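Local coordinates for levansucrase (Bacillus megaterium, PDB 3OM4), which belongs to the levansucrase/invertase family and folds as a five-bladed beta-propeller, at residues Phe35-Pro38 against Ala39-Glu42. The protein carries 1 engineered substitution. Residues are numbered along the deposited sequence; the frame is centred on the assembly and turned at random.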
loop_
_atom_site.group_PDB
_atom_site.type_symbol
_atom_site.label_atom_id
_atom_site.label_comp_id
_atom_site.label_asym_id
_atom_site.label_seq_id
_atom_site.Cartn_x
_atom_site.Cartn_y
_atom_site.Cartn_z
ATOM N N PHE A 35 9.822 -14.093 -10.471
ATOM C CA PHE A 35 8.880 -13.490 -9.514
ATOM C C PHE A 35 9.358 -13.466 -8.062
ATOM O O PHE A 35 8.889 -12.645 -7.265
ATOM C CB PHE A 35 7.535 -14.217 -9.566
ATOM C CG PHE A 35 7.036 -14.468 -10.955
ATOM C CD1 PHE A 35 6.571 -13.417 -11.741
ATOM C CD2 PHE A 35 7.026 -15.753 -11.479
ATOM C CE1 PHE A 35 6.109 -13.646 -13.035
ATOM C CE2 PHE A 35 6.562 -15.995 -12.768
ATOM C CZ PHE A 35 6.102 -14.939 -13.546
ATOM N N LYS A 36 10.254 -14.385 -7.714
ATOM C CA LYS A 36 10.751 -14.510 -6.344
ATOM C C LYS A 36 11.491 -13.252 -5.909
ATOM O O LYS A 36 12.369 -12.763 -6.620
ATOM C CB LYS A 36 11.681 -15.722 -6.223
ATOM C CG LYS A 36 12.086 -16.063 -4.791
ATOM C CD LYS A 36 13.344 -16.928 -4.743
ATOM C CE LYS A 36 14.605 -16.089 -4.939
ATOM N NZ LYS A 36 15.851 -16.895 -4.818
ATOM N N VAL A 37 11.119 -12.729 -4.743
ATOM C CA VAL A 37 11.866 -11.649 -4.108
ATOM C C VAL A 37 13.299 -12.161 -3.908
ATOM O O VAL A 37 13.485 -13.261 -3.389
ATOM C CB VAL A 37 11.229 -11.257 -2.747
ATOM C CG1 VAL A 37 12.119 -10.295 -1.971
ATOM C CG2 VAL A 37 9.842 -10.645 -2.957
ATOM N N PRO A 38 14.312 -11.384 -4.344
ATOM C CA PRO A 38 15.699 -11.831 -4.183
ATOM C C PRO A 38 16.028 -12.276 -2.760
ATOM O O PRO A 38 15.527 -11.694 -1.794
ATOM C CB PRO A 38 16.508 -10.579 -4.525
ATOM C CG PRO A 38 15.659 -9.840 -5.478
ATOM C CD PRO A 38 14.233 -10.105 -5.072
ATOM N N ALA A 39 16.854 -13.313 -2.645
ATOM C CA ALA A 39 17.418 -13.706 -1.359
ATOM C C ALA A 39 18.336 -12.589 -0.883
ATOM O O ALA A 39 19.136 -12.059 -1.660
ATOM C CB ALA A 39 18.189 -15.011 -1.482
ATOM N N PHE A 40 18.206 -12.221 0.388
ATOM C CA PHE A 40 19.010 -11.139 0.945
ATOM C C PHE A 40 20.129 -11.656 1.845
ATOM O O PHE A 40 19.979 -12.680 2.511
ATOM C CB PHE A 40 18.119 -10.134 1.682
ATOM C CG PHE A 40 17.093 -9.476 0.798
ATOM C CD1 PHE A 40 17.486 -8.622 -0.228
ATOM C CD2 PHE A 40 15.737 -9.709 0.991
ATOM C CE1 PHE A 40 16.543 -8.010 -1.053
ATOM C CE2 PHE A 40 14.782 -9.097 0.176
ATOM C CZ PHE A 40 15.185 -8.247 -0.848
ATOM N N ASP A 41 21.255 -10.946 1.837
ATOM C CA ASP A 41 22.431 -11.325 2.614
ATOM C C ASP A 41 22.263 -10.890 4.069
ATOM O O ASP A 41 22.342 -9.698 4.386
ATOM C CB ASP A 41 23.696 -10.713 1.994
ATOM C CG ASP A 41 24.986 -11.311 2.550
ATOM O OD1 ASP A 41 24.971 -11.901 3.652
ATOM O OD2 ASP A 41 26.029 -11.178 1.876
ATOM N N GLU A 42 22.032 -11.866 4.946
ATOM C CA GLU A 42 21.751 -11.604 6.360
ATOM C C GLU A 42 22.842 -10.847 7.104
ATOM O O GLU A 42 22.551 -9.981 7.935
ATOM C CB GLU A 42 21.458 -12.907 7.098
ATOM C CG GLU A 42 20.023 -13.034 7.501
ATOM C CD GLU A 42 19.723 -14.308 8.247
ATOM O OE1 GLU A 42 20.523 -14.720 9.121
ATOM O OE2 GLU A 42 18.667 -14.896 7.952
HETATM O O HOH W 1 17.782 -14.874 -5.172
#
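Val-37 and Pro-38 meet Phe-40 across a continuous, extended loop. Residues 36-39 have polyproline-like backbone angles. The contact is local, between residues two and three apart.

The Phe-40 ring folds back over the Pro-38/Ala-39 peptide. The Pro-38 carbonyl oxygen sits over the centre of one ring face, 3.3 Å above its plane. Phe-40 CG lies beside its own backbone N (chi1 -61°), which swings the ring toward Pro-38. Val-37 CG1 meets the ring obliquely, 3.6 Å from Phe-40 CE2. The proline ring touches more loosely, with Pro-38 CB 4.3 Å from Phe-40 CE1.

Lys-36 takes part through water. One water accepts from Lys-36 NZ at 2.8 Å and from Ala-39 N at 3.1 Å, joining the lysine tip to the backbone at the exposed surface.

The loop follows helix 26-29 and leads to strand 52-54. Val-37, Pro-38 and Phe-40 all rest on Phe-429 of strand 424-434. Backbone hydrogen bonds between His-381 and both Phe-35 and Val-37 tie the loop to strand 371-382, and Pro-38 and Phe-40 also touch Val-445 of strand 437-448.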